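Local coordinates for flavodoxin (Bacillus cereus, PDB 6GAQ), which binds FMN and probably serves as a low-potential electron donor to a number of redox enzymes, at residues Ser24-Ile29 against Val40-Met45; Leu61-Trp66 against Phe73-Phe78. One frame throughout, in Å; residues are numbered along the deposited sequence.

Contact 1 (Ser24-Ile29 against Val40-Met45); sequences SIADLI and VVLQEM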
# COMPACT_ATOMS: atom_id res chain seq x y z
N SER A 24 -3.82 -3.22 10.14
CA SER A 24 -3.35 -2.35 11.22
C SER A 24 -2.37 -1.31 10.71
O SER A 24 -2.36 -0.16 11.17
CB SER A 24 -2.72 -3.19 12.33
OG SER A 24 -3.60 -4.22 12.75
N ILE A 25 -1.52 -1.69 9.74
CA ILE A 25 -0.62 -0.72 9.12
C ILE A 25 -1.42 0.33 8.36
O ILE A 25 -1.10 1.52 8.41
CB ILE A 25 0.38 -1.44 8.20
CG1 ILE A 25 1.16 -2.50 8.97
CG2 ILE A 25 1.33 -0.44 7.57
CD1 ILE A 25 1.93 -3.45 8.09
N ALA A 26 -2.46 -0.10 7.65
CA ALA A 26 -3.29 0.84 6.91
C ALA A 26 -3.97 1.83 7.84
O ALA A 26 -4.13 3.01 7.50
CB ALA A 26 -4.33 0.08 6.08
N ASP A 27 -4.38 1.38 9.03
CA ASP A 27 -5.02 2.27 9.99
C ASP A 27 -4.05 3.32 10.50
O ASP A 27 -4.41 4.50 10.65
CB ASP A 27 -5.61 1.47 11.15
CG ASP A 27 -6.78 0.60 10.73
OD1 ASP A 27 -7.43 0.94 9.72
OD2 ASP A 27 -7.04 -0.41 11.41
N LEU A 28 -2.80 2.92 10.78
CA LEU A 28 -1.81 3.87 11.27
C LEU A 28 -1.49 4.93 10.22
O LEU A 28 -1.38 6.12 10.54
CB LEU A 28 -0.54 3.14 11.70
CG LEU A 28 -0.64 2.26 12.95
CD1 LEU A 28 0.53 1.29 13.02
CD2 LEU A 28 -0.69 3.12 14.21
N ILE A 29 -1.34 4.52 8.96
CA ILE A 29 -1.00 5.47 7.91
C ILE A 29 -2.13 6.47 7.70
O ILE A 29 -1.88 7.67 7.49
CB ILE A 29 -0.67 4.72 6.61
CG1 ILE A 29 0.55 3.81 6.82
CG2 ILE A 29 -0.41 5.69 5.47
CD1 ILE A 29 0.73 2.78 5.73
N VAL A 40 -8.67 11.12 3.23
CA VAL A 40 -8.07 9.79 3.24
C VAL A 40 -9.19 8.76 3.27
O VAL A 40 -9.91 8.64 4.26
CB VAL A 40 -7.12 9.61 4.43
CG1 VAL A 40 -6.35 8.31 4.30
CG2 VAL A 40 -6.17 10.80 4.52
N VAL A 41 -9.32 8.00 2.18
CA VAL A 41 -10.28 6.90 2.08
C VAL A 41 -9.55 5.59 2.30
O VAL A 41 -8.43 5.39 1.80
CB VAL A 41 -10.99 6.92 0.71
CG1 VAL A 41 -11.89 5.70 0.55
CG2 VAL A 41 -11.80 8.20 0.55
N LEU A 42 -10.17 4.69 3.07
CA LEU A 42 -9.58 3.41 3.45
C LEU A 42 -10.46 2.29 2.91
O LEU A 42 -11.62 2.17 3.32
CB LEU A 42 -9.44 3.32 4.97
CG LEU A 42 -8.65 2.17 5.59
CD1 LEU A 42 -7.15 2.43 5.51
CD2 LEU A 42 -9.08 1.96 7.03
N GLN A 43 -9.91 1.48 2.01
CA GLN A 43 -10.68 0.45 1.33
C GLN A 43 -9.88 -0.84 1.24
O GLN A 43 -8.65 -0.83 1.22
CB GLN A 43 -11.09 0.89 -0.08
CG GLN A 43 -12.22 1.90 -0.13
CD GLN A 43 -12.77 2.09 -1.53
OE1 GLN A 43 -12.30 1.47 -2.48
NE2 GLN A 43 -13.77 2.96 -1.66
N GLU A 44 -10.60 -1.96 1.17
CA GLU A 44 -9.99 -3.23 0.81
C GLU A 44 -9.91 -3.34 -0.71
O GLU A 44 -10.78 -2.86 -1.44
CB GLU A 44 -10.80 -4.40 1.38
CG GLU A 44 -11.30 -4.19 2.80
CD GLU A 44 -11.91 -5.45 3.40
OE1 GLU A 44 -11.67 -6.54 2.86
OE2 GLU A 44 -12.63 -5.33 4.41
N MET A 45 -8.84 -3.97 -1.19
CA MET A 45 -8.60 -4.03 -2.63
C MET A 45 -9.31 -5.20 -3.31
O MET A 45 -9.42 -5.20 -4.54
CB MET A 45 -7.10 -4.12 -2.91
CG MET A 45 -6.41 -5.34 -2.34
SD MET A 45 -4.75 -5.56 -3.00
CE MET A 45 -4.14 -3.88 -2.92
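Leu42 reaches up from its strand into the flank of the helix and divides its two methyls between neighbouring residues, Ala26 and Asp27. CD1 goes to Ala26, lying 3.7 Å from CB and at the same 3.7 Å from the carbonyl O of that residue, and thus rests against both the methyl and the backbone of the helical turn. CD2 turns to Asp27, where it meets the carboxylate oxygen OD1 at 3.3 Å, a plain van der Waals touch between a methyl and an oxygen. The torsions account for this split. Leu42 carries CG opposite its own backbone N (chi1 -171°), which lifts the fork off the strand. Asp27 starts out in the other direction, since its CB points away from the strand, but with CG beside the backbone N (chi1 -68°) the carboxylate swings back, and the two side chains cross at about a right angle.

Ala26, by contrast, faces the strand directly, and its small side chain lets the helix come close: its CA and that of Leu42, 7.6 Å apart, are the closest pair of CA atoms across the segments. No hydrogen bond spans the segments, and the 124 Å² buried between them comes largely from these three residues. Ile13, on the adjoining strand, extends the apolar floor by touching both Ala26 and Leu42. Helix 21-35 is thereby seated on the edge strand it leads into, the helix-on-strand packing of a right-handed beta-alpha-beta crossover, here the first such unit of the flavodoxin fold.

Contact 2 (Leu61-Trp66 against Phe73-Phe78); sequences LGSYTW and FEAEDF. With FMN (flavin mononucleotide), chain C.
A buried tyrosine stands between the cofactor's phosphate and an acidic helix residue: Tyr64 has FMN O3P over one ring face, toward the rim, while its hydroxyl gives a hydrogen bond to Glu74 OE1, 2.8 Å from OH. The carboxylate receives that bond from well above its own plane, 69° out of it, and its plane stands nearly perpendicular to the ring. With CG between the backbone N and the carbonyl carbon (chi1 65°), the ring is swung to the place where O3P covers its face and OH is directed to Glu74. Separately, the backbone sets Tyr64 CB 3.3 Å from FMN O5'.

Next along the loop, Trp66 works on two fronts. The six-membered part of its indole lies over the dimethylbenzene end of the flavin, Trp66 CZ3 being 3.6 Å from FMN C8. Phe73 presents its edge to the face of the five-membered ring in a T-shaped pair, with centroids 5.5 Å apart. The planes of that pair meet at 64°. This loop follows the third strand of the flavodoxin fold, within the beta-alpha-beta unit of strand 58-63, helix 73-81 and strand 91-98, and forms a wall of the isoalloxazine site. Between Tyr64 and Trp66 in the chain, Thr65 offers its carbonyl O to the ribityl hydroxyl O2' of FMN, a hydrogen bond of 2.7 Å.

Deeper in that unit, Ala75 CB rests against Ser63 OG, which is hydrogen-bonded to the carbonyl O of Tyr64. The packing turns apolar beyond it, where both Leu61 methyls approach Phe78 CE2, CD1 at the ring edge, near its plane.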
# COMPACT_ATOMS: atom_id res chain seq x y z
N LEU A 61 -1.04 1.62 -1.89
CA LEU A 61 -1.44 0.23 -1.88
C LEU A 61 -0.74 -0.51 -0.75
O LEU A 61 0.36 -0.14 -0.31
CB LEU A 61 -1.12 -0.44 -3.22
CG LEU A 61 -1.70 0.20 -4.48
CD1 LEU A 61 -1.42 -0.67 -5.69
CD2 LEU A 61 -3.19 0.45 -4.32
N GLY A 62 -1.38 -1.58 -0.27
CA GLY A 62 -0.81 -2.39 0.79
C GLY A 62 -1.26 -3.83 0.69
O GLY A 62 -2.43 -4.11 0.43
N SER A 63 -0.34 -4.77 0.91
CA SER A 63 -0.68 -6.18 0.80
C SER A 63 0.33 -7.01 1.57
O SER A 63 1.51 -6.68 1.63
CB SER A 63 -0.73 -6.63 -0.66
OG SER A 63 -0.63 -8.04 -0.76
N TYR A 64 -0.16 -8.09 2.17
CA TYR A 64 0.72 -9.09 2.74
C TYR A 64 1.23 -10.02 1.65
O TYR A 64 0.71 -10.06 0.53
CB TYR A 64 -0.00 -9.89 3.83
CG TYR A 64 -1.15 -10.74 3.35
CD1 TYR A 64 -2.37 -10.17 2.99
CD2 TYR A 64 -1.03 -12.12 3.26
CE1 TYR A 64 -3.43 -10.95 2.55
CE2 TYR A 64 -2.08 -12.91 2.82
CZ TYR A 64 -3.27 -12.32 2.47
OH TYR A 64 -4.32 -13.10 2.03
N THR A 65 2.28 -10.77 1.98
CA THR A 65 2.88 -11.70 1.04
C THR A 65 2.49 -13.13 1.41
O THR A 65 2.52 -13.51 2.58
CB THR A 65 4.41 -11.57 1.04
OG1 THR A 65 4.77 -10.22 0.73
CG2 THR A 65 5.02 -12.49 -0.01
N TRP A 66 2.10 -13.90 0.40
CA TRP A 66 1.69 -15.28 0.59
C TRP A 66 2.79 -16.22 0.10
O TRP A 66 3.94 -15.81 -0.09
CB TRP A 66 0.34 -15.51 -0.11
CG TRP A 66 -0.49 -16.58 0.53
CD1 TRP A 66 -1.04 -17.67 -0.09
CD2 TRP A 66 -0.88 -16.68 1.91
NE1 TRP A 66 -1.74 -18.43 0.82
CE2 TRP A 66 -1.66 -17.84 2.05
CE3 TRP A 66 -0.64 -15.89 3.04
CZ2 TRP A 66 -2.20 -18.24 3.27
CZ3 TRP A 66 -1.18 -16.28 4.25
CH2 TRP A 66 -1.95 -17.45 4.36
N PHE A 73 -4.19 -14.63 -3.09
CA PHE A 73 -5.24 -14.86 -4.08
C PHE A 73 -6.13 -13.63 -4.26
O PHE A 73 -6.63 -13.39 -5.37
CB PHE A 73 -6.09 -16.06 -3.65
CG PHE A 73 -6.18 -16.23 -2.16
CD1 PHE A 73 -5.59 -17.32 -1.54
CD2 PHE A 73 -6.86 -15.31 -1.38
CE1 PHE A 73 -5.67 -17.48 -0.17
CE2 PHE A 73 -6.94 -15.46 -0.01
CZ PHE A 73 -6.35 -16.55 0.60
N GLU A 74 -6.32 -12.85 -3.20
CA GLU A 74 -7.22 -11.70 -3.25
C GLU A 74 -6.61 -10.52 -4.00
O GLU A 74 -7.34 -9.73 -4.60
CB GLU A 74 -7.58 -11.28 -1.83
CG GLU A 74 -6.43 -11.50 -0.85
CD GLU A 74 -6.86 -11.42 0.60
OE1 GLU A 74 -6.89 -12.48 1.27
OE2 GLU A 74 -7.16 -10.30 1.07
N ALA A 75 -5.28 -10.39 -3.97
CA ALA A 75 -4.60 -9.23 -4.52
C ALA A 75 -4.14 -9.41 -5.95
O ALA A 75 -3.94 -8.41 -6.65
CB ALA A 75 -3.40 -8.86 -3.65
N GLU A 76 -3.95 -10.65 -6.41
CA GLU A 76 -3.52 -10.87 -7.79
C GLU A 76 -4.59 -10.44 -8.78
O GLU A 76 -4.26 -9.94 -9.86
CB GLU A 76 -3.15 -12.34 -8.00
CG GLU A 76 -2.64 -12.64 -9.41
CD GLU A 76 -2.17 -14.07 -9.56
OE1 GLU A 76 -2.04 -14.77 -8.53
OE2 GLU A 76 -1.93 -14.50 -10.71
N ASP A 77 -5.87 -10.62 -8.44
CA ASP A 77 -6.94 -10.15 -9.31
C ASP A 77 -6.91 -8.63 -9.43
O ASP A 77 -7.00 -8.08 -10.53
CB ASP A 77 -8.29 -10.62 -8.78
CG ASP A 77 -9.36 -10.67 -9.86
OD1 ASP A 77 -8.99 -10.77 -11.05
OD2 ASP A 77 -10.56 -10.60 -9.53
N PHE A 78 -6.77 -7.93 -8.30
CA PHE A 78 -6.65 -6.48 -8.33
C PHE A 78 -5.36 -6.03 -9.01
O PHE A 78 -5.35 -5.00 -9.69
CB PHE A 78 -6.73 -5.91 -6.92
CG PHE A 78 -6.44 -4.43 -6.84
CD1 PHE A 78 -7.43 -3.50 -7.11
CD2 PHE A 78 -5.18 -3.98 -6.49
CE1 PHE A 78 -7.17 -2.15 -7.04
CE2 PHE A 78 -4.91 -2.62 -6.42
CZ PHE A 78 -5.91 -1.71 -6.70
N1 FMN C . 5.76 -13.45 4.33
C2 FMN C . 6.72 -13.00 3.45
O2 FMN C . 7.31 -11.94 3.66
N3 FMN C . 7.03 -13.74 2.32
C4 FMN C . 6.37 -14.93 2.08
O4 FMN C . 6.64 -15.59 1.07
C4A FMN C . 5.41 -15.38 2.97
N5 FMN C . 4.75 -16.57 2.73
C5A FMN C . 3.79 -17.02 3.62
C6 FMN C . 3.14 -18.22 3.37
C7 FMN C . 2.17 -18.68 4.26
C7M FMN C . 1.46 -19.97 3.99
C8 FMN C . 1.86 -17.94 5.39
C8M FMN C . 0.82 -18.43 6.36
C9 FMN C . 2.52 -16.74 5.64
C9A FMN C . 3.49 -16.28 4.75
N10 FMN C . 4.14 -15.08 4.99
C10 FMN C . 5.10 -14.64 4.10
C1' FMN C . 3.83 -14.27 6.22
C2' FMN C . 2.69 -13.27 6.06
O2' FMN C . 2.98 -12.36 5.02
C3' FMN C . 2.55 -12.52 7.39
O3' FMN C . 1.96 -13.37 8.35
C4' FMN C . 1.74 -11.23 7.29
O4' FMN C . 2.04 -10.42 8.40
C5' FMN C . 0.24 -11.46 7.23
O5' FMN C . -0.39 -10.21 7.10
P FMN C . -1.98 -10.02 7.29
O1P FMN C . -2.30 -10.05 8.76
O2P FMN C . -2.41 -8.70 6.71
O3P FMN C . -2.72 -11.15 6.60

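Overall arrangement
Contacts 1 and 2 show two successive units of the doubly wound alpha/beta sheet, of which only contact 2 touches the flavin: each seats a helix against the one parallel sheet, their centres about 14 Å apart. In contact 1 helix 21-35 follows strand 11-16 and leads into strand 40-44; in contact 2 helix 73-81 follows strand 58-63. Met45, at the end of strand 40-44, joins them, its SD 3.6 Å from Ala75 CB and its CE 3.8 Å from Gly62 O. Contact 2 holds FMN through the loop 64-66, whereas contact 1 stands behind the phosphate end, the side chain of Ala26 being about 9 Å from the nearest atom of FMN and about 6 Å from the side chain of Thr22.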